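Long-range contacts in P protein (Mumps virus, PDB 3BBZ), which is the viral phosphoprotein, of which this C-terminal domain binds the nucleocapsid and so probably brings the polymerase to its RNA template: residues G2-I7 with D35-I40; E25-K30 with I40-I45. The protein carries 1 engineered substitution. One frame throughout, in Å; residues are numbered along the deposited sequence.

Interaction 1 of 2, residues G2-I7 with D35-I40; sequences GQKVMI and DALNDI. With FMT (formic acid), chain D.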
ATOM      1  N   GLY A   2       3.789  10.016  -9.587  1.00 18.98           N
ATOM      2  CA  GLY A   2       2.352   9.868  -9.113  1.00 17.48           C
ATOM      3  C   GLY A   2       2.117   8.621  -8.249  1.00 16.48           C
ATOM      4  O   GLY A   2       1.084   7.946  -8.370  1.00 15.68           O
ATOM      5  N   GLN A   3       3.063   8.365  -7.344  1.00 15.03           N
ATOM      6  CA  GLN A   3       3.109   7.146  -6.555  1.00 13.70           C
ATOM      7  C   GLN A   3       1.918   6.874  -5.645  1.00 11.49           C
ATOM      8  O   GLN A   3       1.556   5.747  -5.482  1.00 12.19           O
ATOM      9  CB  GLN A   3       4.398   7.084  -5.737  1.00 14.03           C
ATOM     10  CG  GLN A   3       5.571   6.498  -6.511  1.00 17.51           C
ATOM     11  CD  GLN A   3       5.386   5.010  -6.901  1.00 21.74           C
ATOM     12  OE1 GLN A   3       5.862   4.137  -6.203  1.00 24.19           O
ATOM     13  NE2 GLN A   3       4.732   4.739  -8.042  1.00 22.44           N
ATOM     14  N   LYS A   4       1.305   7.875  -5.057  1.00  9.13           N
ATOM     15  CA  LYS A   4       0.183   7.589  -4.167  1.00  8.80           C
ATOM     16  C   LYS A   4      -1.039   7.019  -4.856  1.00  6.69           C
ATOM     17  O   LYS A   4      -1.742   6.223  -4.255  1.00  7.98           O
ATOM     18  CB  LYS A   4      -0.220   8.805  -3.331  1.00  7.64           C
ATOM     19  CG  LYS A   4       0.873   9.248  -2.433  1.00 11.13           C
ATOM     20  CD  LYS A   4       0.601   8.831  -1.024  1.00 13.29           C
ATOM     21  CE  LYS A   4       1.182   9.923  -0.206  1.00 13.72           C
ATOM     22  NZ  LYS A   4       0.555  10.005   1.079  1.00 10.22           N
ATOM     23  N   VAL A   5      -1.316   7.470  -6.065  1.00  5.09           N
ATOM     24  CA  VAL A   5      -2.418   6.933  -6.888  1.00  3.61           C
ATOM     25  C   VAL A   5      -2.079   5.504  -7.265  1.00  3.31           C
ATOM     26  O   VAL A   5      -2.894   4.619  -7.064  1.00  2.00           O
ATOM     27  CB  VAL A   5      -2.674   7.776  -8.150  1.00  3.15           C
ATOM     28  CG1 VAL A   5      -3.816   7.196  -9.029  1.00  2.41           C
ATOM     29  CG2 VAL A   5      -2.948   9.248  -7.723  1.00  2.00           C
ATOM     30  N   MET A   6      -0.857   5.298  -7.771  1.00  4.42           N
ATOM     31  CA  MET A   6      -0.360   3.973  -8.148  1.00  4.43           C
ATOM     32  C   MET A   6      -0.438   2.984  -6.997  1.00  3.20           C
ATOM     33  O   MET A   6      -0.945   1.875  -7.176  1.00  2.98           O
ATOM     34  CB  MET A   6       1.105   4.063  -8.628  1.00  6.22           C
ATOM     35  CG  MET A   6       1.355   4.703  -9.989  1.00  8.41           C
ATOM     36  SD  MET A   6       0.147   4.237 -11.254  1.00 19.19           S
ATOM     37  CE  MET A   6      -1.082   5.562 -11.152  1.00 15.52           C
ATOM     38  N   ILE A   7       0.071   3.365  -5.815  1.00  2.30           N
ATOM     39  CA  ILE A   7       0.051   2.460  -4.629  1.00  2.00           C
ATOM     40  C   ILE A   7      -1.367   2.273  -4.102  1.00  2.41           C
ATOM     41  O   ILE A   7      -1.686   1.173  -3.655  1.00  2.95           O
ATOM     42  CB  ILE A   7       1.055   2.870  -3.506  1.00  2.00           C
ATOM     43  CG1 ILE A   7       2.491   3.000  -4.077  1.00  2.00           C
ATOM     44  CG2 ILE A   7       1.038   1.877  -2.298  1.00  2.00           C
ATOM     45  CD1 ILE A   7       3.433   3.890  -3.187  1.00  2.50           C
ATOM     46  N   ASP A  35      11.480   6.545   0.750  1.00  7.56           N
ATOM     47  CA  ASP A  35      11.800   5.460   1.678  1.00  7.98           C
ATOM     48  C   ASP A  35      10.554   4.783   2.247  1.00  7.99           C
ATOM     49  O   ASP A  35      10.439   3.567   2.162  1.00  9.16           O
ATOM     50  CB  ASP A  35      12.704   5.945   2.850  1.00  9.36           C
ATOM     51  CG  ASP A  35      14.213   6.015   2.460  0.50  9.85           C
ATOM     52  OD1 ASP A  35      14.534   5.829   1.272  0.50 10.34           O
ATOM     53  OD2 ASP A  35      15.074   6.279   3.342  0.50 11.31           O
ATOM     54  N   ALA A  36       9.627   5.571   2.800  1.00  6.13           N
ATOM     55  CA  ALA A  36       8.381   5.062   3.372  1.00  5.25           C
ATOM     56  C   ALA A  36       7.494   4.400   2.342  1.00  5.25           C
ATOM     57  O   ALA A  36       6.870   3.370   2.631  1.00  5.53           O
ATOM     58  CB  ALA A  36       7.611   6.178   4.033  1.00  5.08           C
ATOM     59  N   LEU A  37       7.421   4.998   1.154  1.00  4.67           N
ATOM     60  CA  LEU A  37       6.594   4.458   0.085  1.00  5.33           C
ATOM     61  C   LEU A  37       7.129   3.117  -0.428  1.00  4.90           C
ATOM     62  O   LEU A  37       6.332   2.196  -0.630  1.00  5.44           O
ATOM     63  CB  LEU A  37       6.371   5.481  -1.014  1.00  5.69           C
ATOM     64  CG  LEU A  37       5.614   6.794  -0.657  1.00  6.71           C
ATOM     65  CD1 LEU A  37       5.447   7.652  -1.914  1.00  8.63           C
ATOM     66  CD2 LEU A  37       4.261   6.578  -0.032  1.00  6.19           C
ATOM     67  N   ASN A  38       8.457   2.972  -0.532  1.00  3.02           N
ATOM     68  CA  ASN A  38       9.079   1.709  -0.945  1.00  3.08           C
ATOM     69  C   ASN A  38       8.770   0.578   0.043  1.00  2.84           C
ATOM     70  O   ASN A  38       8.490  -0.560  -0.360  1.00  3.63           O
ATOM     71  CB  ASN A  38      10.598   1.852  -1.072  1.00  2.15           C
ATOM     72  CG  ASN A  38      11.016   2.612  -2.347  1.00  5.05           C
ATOM     73  OD1 ASN A  38      10.208   2.841  -3.229  1.00  8.58           O
ATOM     74  ND2 ASN A  38      12.274   3.000  -2.427  1.00  4.01           N
ATOM     75  N   ASP A  39       8.799   0.916   1.329  1.00  3.72           N
ATOM     76  CA  ASP A  39       8.500  -0.032   2.404  1.00  4.48           C
ATOM     77  C   ASP A  39       7.028  -0.486   2.364  1.00  4.33           C
ATOM     78  O   ASP A  39       6.733  -1.667   2.527  1.00  4.87           O
ATOM     79  CB  ASP A  39       8.807   0.590   3.745  1.00  5.96           C
ATOM     80  CG  ASP A  39      10.307   0.738   4.022  1.00  9.26           C
ATOM     81  OD1 ASP A  39      11.174   0.409   3.155  1.00 12.10           O
ATOM     82  OD2 ASP A  39      10.580   1.229   5.142  1.00 14.60           O
ATOM     83  N   ILE A  40       6.115   0.436   2.089  1.00  3.65           N
ATOM     84  CA  ILE A  40       4.710   0.071   1.885  1.00  3.67           C
ATOM     85  C   ILE A  40       4.525  -0.827   0.657  1.00  3.29           C
ATOM     86  O   ILE A  40       3.915  -1.876   0.748  1.00  3.39           O
ATOM     87  CB  ILE A  40       3.812   1.336   1.796  1.00  3.05           C
ATOM     88  CG1 ILE A  40       3.883   2.088   3.111  1.00  4.11           C
ATOM     89  CG2 ILE A  40       2.334   0.937   1.559  1.00  2.00           C
ATOM     90  CD1 ILE A  40       3.287   3.546   3.064  1.00  4.78           C
TER
HETATM   91  C   FMT D   1       0.580  10.984  -6.007  1.00 10.92           C
HETATM   92  O1  FMT D   1       1.749  10.952  -5.611  1.00 14.18           O
HETATM   93  O2  FMT D   1       0.216  10.518  -7.066  1.00  9.12           O

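Interaction 2 of 2, residues E25-K30 with I40-I45; sequences EQRLAK and IKRDII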
ATOM      1  N   GLU A  25      -4.103   1.589   3.525  1.00  4.57           N
ATOM      2  CA  GLU A  25      -4.531   2.912   3.056  1.00  4.67           C
ATOM      3  C   GLU A  25      -4.292   3.952   4.157  1.00  5.22           C
ATOM      4  O   GLU A  25      -3.922   5.093   3.871  1.00  4.72           O
ATOM      5  CB  GLU A  25      -6.011   2.888   2.691  1.00  5.32           C
ATOM      6  CG  GLU A  25      -6.368   2.200   1.367  1.00  6.12           C
ATOM      7  CD  GLU A  25      -7.894   2.055   1.168  1.00  8.81           C
ATOM      8  OE1 GLU A  25      -8.682   2.448   2.090  1.00  8.95           O
ATOM      9  OE2 GLU A  25      -8.302   1.588   0.064  1.00 14.55           O
ATOM     10  N   GLN A  26      -4.497   3.566   5.423  1.00  3.93           N
ATOM     11  CA  GLN A  26      -4.091   4.428   6.537  1.00  4.72           C
ATOM     12  C   GLN A  26      -2.589   4.638   6.504  1.00  5.31           C
ATOM     13  O   GLN A  26      -2.150   5.741   6.649  1.00  6.08           O
ATOM     14  CB  GLN A  26      -4.519   3.846   7.884  1.00  2.78           C
ATOM     15  CG  GLN A  26      -6.030   3.981   8.182  1.00  7.32           C
ATOM     16  CD  GLN A  26      -6.366   5.168   9.097  1.00  9.04           C
ATOM     17  OE1 GLN A  26      -5.534   6.043   9.295  1.00  8.25           O
ATOM     18  NE2 GLN A  26      -7.605   5.197   9.639  1.00  6.42           N
ATOM     19  N   ARG A  27      -1.814   3.562   6.326  1.00  6.17           N
ATOM     20  CA  ARG A  27      -0.356   3.645   6.158  1.00  7.66           C
ATOM     21  C   ARG A  27       0.070   4.564   5.008  1.00  6.77           C
ATOM     22  O   ARG A  27       0.928   5.434   5.161  1.00  6.83           O
ATOM     23  CB  ARG A  27       0.219   2.230   5.982  1.00  7.72           C
ATOM     24  CG  ARG A  27       1.698   2.093   6.307  1.00 11.74           C
ATOM     25  CD  ARG A  27       2.141   0.628   6.524  1.00 11.28           C
ATOM     26  NE  ARG A  27       3.603   0.523   6.364  1.00 18.05           N
ATOM     27  CZ  ARG A  27       4.252  -0.560   5.908  1.00 20.64           C
ATOM     28  NH1 ARG A  27       3.596  -1.664   5.569  1.00 19.79           N
ATOM     29  NH2 ARG A  27       5.581  -0.544   5.798  1.00 22.57           N
ATOM     30  N   LEU A  28      -0.556   4.394   3.846  1.00  6.77           N
ATOM     31  CA  LEU A  28      -0.200   5.164   2.691  1.00  5.37           C
ATOM     32  C   LEU A  28      -0.537   6.641   2.860  1.00  6.23           C
ATOM     33  O   LEU A  28       0.266   7.498   2.481  1.00  4.75           O
ATOM     34  CB  LEU A  28      -0.874   4.605   1.446  1.00  5.81           C
ATOM     35  CG  LEU A  28      -0.565   5.235   0.081  1.00  6.33           C
ATOM     36  CD1 LEU A  28       0.921   5.183  -0.240  1.00  7.28           C
ATOM     37  CD2 LEU A  28      -1.401   4.556  -1.031  1.00  2.74           C
ATOM     38  N   ALA A  29      -1.690   6.925   3.461  1.00  5.86           N
ATOM     39  CA  ALA A  29      -2.135   8.306   3.649  1.00  6.92           C
ATOM     40  C   ALA A  29      -1.171   9.115   4.554  1.00  7.77           C
ATOM     41  O   ALA A  29      -1.094  10.339   4.439  1.00  8.11           O
ATOM     42  CB  ALA A  29      -3.543   8.334   4.200  1.00  6.43           C
ATOM     43  N   LYS A  30      -0.438   8.416   5.427  1.00  8.10           N
ATOM     44  CA  LYS A  30       0.396   9.022   6.458  1.00  9.52           C
ATOM     45  C   LYS A  30       1.862   8.997   6.126  1.00  9.80           C
ATOM     46  O   LYS A  30       2.642   9.258   7.029  1.00 11.26           O
ATOM     47  CB  LYS A  30       0.256   8.238   7.763  1.00  9.46           C
ATOM     48  CG  LYS A  30      -0.521   8.873   8.900  1.00 14.67           C
ATOM     49  CD  LYS A  30      -1.954   9.298   8.514  1.00 22.18           C
ATOM     50  CE  LYS A  30      -3.003   8.310   8.955  1.00 24.99           C
ATOM     51  NZ  LYS A  30      -3.575   7.570   7.788  1.00 26.36           N
ATOM     52  N   ILE A  40       6.115   0.436   2.089  1.00  3.65           N
ATOM     53  CA  ILE A  40       4.710   0.071   1.885  1.00  3.67           C
ATOM     54  C   ILE A  40       4.525  -0.827   0.657  1.00  3.29           C
ATOM     55  O   ILE A  40       3.915  -1.876   0.748  1.00  3.39           O
ATOM     56  CB  ILE A  40       3.812   1.336   1.796  1.00  3.05           C
ATOM     57  CG1 ILE A  40       3.883   2.088   3.111  1.00  4.11           C
ATOM     58  CG2 ILE A  40       2.334   0.937   1.559  1.00  2.00           C
ATOM     59  CD1 ILE A  40       3.287   3.546   3.064  1.00  4.78           C
ATOM     60  N   LYS A  41       5.106  -0.428  -0.474  1.00  3.35           N
ATOM     61  CA  LYS A  41       5.167  -1.264  -1.683  1.00  2.80           C
ATOM     62  C   LYS A  41       5.764  -2.640  -1.445  1.00  3.69           C
ATOM     63  O   LYS A  41       5.188  -3.662  -1.881  1.00  3.02           O
ATOM     64  CB  LYS A  41       5.912  -0.523  -2.803  1.00  3.62           C
ATOM     65  CG  LYS A  41       5.045   0.632  -3.371  1.00  2.44           C
ATOM     66  CD  LYS A  41       5.625   1.219  -4.646  1.00  7.56           C
ATOM     67  CE  LYS A  41       6.938   1.877  -4.364  1.00  8.10           C
ATOM     68  NZ  LYS A  41       7.350   2.583  -5.632  1.00 11.03           N
ATOM     69  N   ARG A  42       6.878  -2.676  -0.709  1.00  3.64           N
ATOM     70  CA  ARG A  42       7.493  -3.954  -0.335  1.00  4.40           C
ATOM     71  C   ARG A  42       6.458  -4.843   0.395  1.00  4.37           C
ATOM     72  O   ARG A  42       6.293  -6.017   0.050  1.00  3.59           O
ATOM     73  CB  ARG A  42       8.700  -3.696   0.568  1.00  3.81           C
ATOM     74  CG  ARG A  42       9.327  -4.914   1.169  1.00  4.76           C
ATOM     75  CD  ARG A  42      10.144  -4.483   2.428  1.00  8.43           C
ATOM     76  NE  ARG A  42       9.271  -4.007   3.502  1.00  6.10           N
ATOM     77  CZ  ARG A  42       9.673  -3.241   4.522  1.00  5.39           C
ATOM     78  NH1 ARG A  42      10.919  -2.823   4.614  1.00  2.00           N
ATOM     79  NH2 ARG A  42       8.797  -2.883   5.449  1.00  3.48           N
ATOM     80  N   ASP A  43       5.759  -4.290   1.393  1.00  4.62           N
ATOM     81  CA  ASP A  43       4.788  -5.123   2.140  1.00  4.72           C
ATOM     82  C   ASP A  43       3.533  -5.506   1.355  1.00  3.83           C
ATOM     83  O   ASP A  43       3.005  -6.569   1.614  1.00  5.14           O
ATOM     84  CB  ASP A  43       4.448  -4.516   3.492  1.00  5.54           C
ATOM     85  CG  ASP A  43       5.668  -4.448   4.400  1.00  8.14           C
ATOM     86  OD1 ASP A  43       6.603  -5.307   4.231  1.00  6.08           O
ATOM     87  OD2 ASP A  43       5.708  -3.526   5.238  1.00 12.28           O
ATOM     88  N   ILE A  44       3.047  -4.657   0.446  1.00  3.30           N
ATOM     89  CA  ILE A  44       1.972  -5.009  -0.507  1.00  3.88           C
ATOM     90  C   ILE A  44       2.361  -6.199  -1.396  1.00  4.61           C
ATOM     91  O   ILE A  44       1.612  -7.194  -1.521  1.00  5.11           O
ATOM     92  CB  ILE A  44       1.510  -3.825  -1.379  1.00  3.31           C
ATOM     93  CG1 ILE A  44       0.798  -2.798  -0.531  1.00  5.47           C
ATOM     94  CG2 ILE A  44       0.445  -4.301  -2.411  1.00  3.15           C
ATOM     95  CD1 ILE A  44       0.678  -1.433  -1.194  1.00  4.03           C
ATOM     96  N   ILE A  45       3.578  -6.154  -1.939  1.00  6.15           N
ATOM     97  CA  ILE A  45       4.066  -7.231  -2.831  1.00  6.31           C
ATOM     98  C   ILE A  45       4.152  -8.562  -2.088  1.00  7.05           C
ATOM     99  O   ILE A  45       3.749  -9.590  -2.615  1.00  7.07           O
ATOM    100  CB  ILE A  45       5.456  -6.869  -3.450  1.00  6.42           C
ATOM    101  CG1 ILE A  45       5.330  -5.664  -4.364  1.00  5.13           C
ATOM    102  CG2 ILE A  45       6.028  -8.044  -4.240  1.00  6.28           C
ATOM    103  CD1 ILE A  45       6.667  -4.876  -4.597  1.00  6.21           C
TER

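Interaction 1 of 2, residues G2-I7 with D35-I40
Leu37 reaches out of helix 34-47 and sets its isobutyl group against Gln3, Lys4 and Ile7 of helix 3-14, joining the first and third helices of a three-helix bundle. The contact is a worked example of apolar packing between neighbouring helices of such a bundle: the facing segments run nearly parallel, their axes 11° apart and 11.5 Å from each other at closest approach, and aliphatic groups fill the gap.

Leu37, which gives up the most surface here, is touched at three of its carbons. Its CD1 methyl meets CB of Gln3 at 4.0 Å, its CD2 lies a looser 4.4 Å from CD of Lys4, and its CB receives CD1 of Ile7 at 4.0 Å. With CG anti to the carbonyl carbon (chi1 -62°) and CD1 extended beyond it, the branch is carried across the interface, its two methyls parting toward Gln3 and Lys4.

Ile7, one helical turn on from Gln3, works with both its arms. The longer arm ends in the CD1 methyl that runs obliquely over the base of Leu37, while CG2 meets CG2 of Ile40 at 4.2 Å, the two side chains lying roughly perpendicular. Both isoleucines are buried, and Leu28 of helix 18-29 touches Ile7 and Leu37 alike, so all three helices contribute to this packing.

The polar groups lie around the margin. Lys4 passes its aliphatic stem beside Leu37 and carries NZ on to the carbonyl oxygens of Leu28 and Ala31, near the end of helix 18-29. At the opposite end of the residue, in the first turn of helix 3-14, a formic acid molecule, probably from the crystallisation liquor, accepts a nearly straight hydrogen bond of 3.2 Å from Lys4 N to its O1.

Interaction 2 of 2, residues E25-K30 with I40-I45
Arg27 runs alongside Ile40, one face of its guanidinium over CG1 of the isoleucine while its edge is turned to the carboxylate of Asp43. CG1 of Ile40 sits 3.6 Å from NE of Arg27, under the rim of the planar group, and the two side chains lie side by side, pointing opposite ways. The arginine can span the gap because CG stands anti to the backbone N (chi1 -158°) and the chain continues extended to NE. The guanidinium thus does both jobs, a face on Ile40 and an edge on the carboxylate, with CG and CD of the arginine adding apolar contact.

Both terminal nitrogens of Arg27 converge on a single oxygen: NH1 reaches OD2 of Asp43 at 2.8 Å, NH2 the same OD2 at 3.0 Å. The oxygen lies close to the guanidinium plane and offers NH1 its anti lone pair, but the two flat groups are inclined by 38°.

Arg42 approaches the same carboxylate side-on. Its NH2 donates to OD2 of Asp43 on the syn side at 3.2 Å, in an almost straight bond, and its NE meets OD1 from above the carboxylate plane. OD2 therefore accepts three N-H groups, and the shared negative charge probably offsets the closeness of the arginines, whose NH2 atoms are 4.0 Å apart.

Deeper in, CD1 of Ile40 rests 3.9 Å from CA of Leu28, against the backbone of helix 18-29. Leu28 itself also touches Thr8 of helix 3-14. The segment axes are antiparallel at 162°, as expected of consecutive helices joined by a short connection, and the whole is a helical hairpin within a three-helix bundle, its edge closed by a salt-bridge network.

Helix 34-47 serves both contacts, packing in parallel against helix 3-14 in interaction 1 and antiparallel against helix 18-29 in interaction 2. Ile40 belongs to each and divides its branches between them, CG2 going to the first helix and the CG1 arm to the second. Interaction 1 is the more buried and purely aliphatic across its segments; interaction 2 is partly buried, combining apolar cover inside with an ionic cluster toward the surface. The two also touch directly: CG2 of Ile7 packs on CD1 of Ile44 at 3.5 Å, and CG1 of Ile7 on CG of Lys41 at 3.6 Å, so the three helices interlock as one bundle.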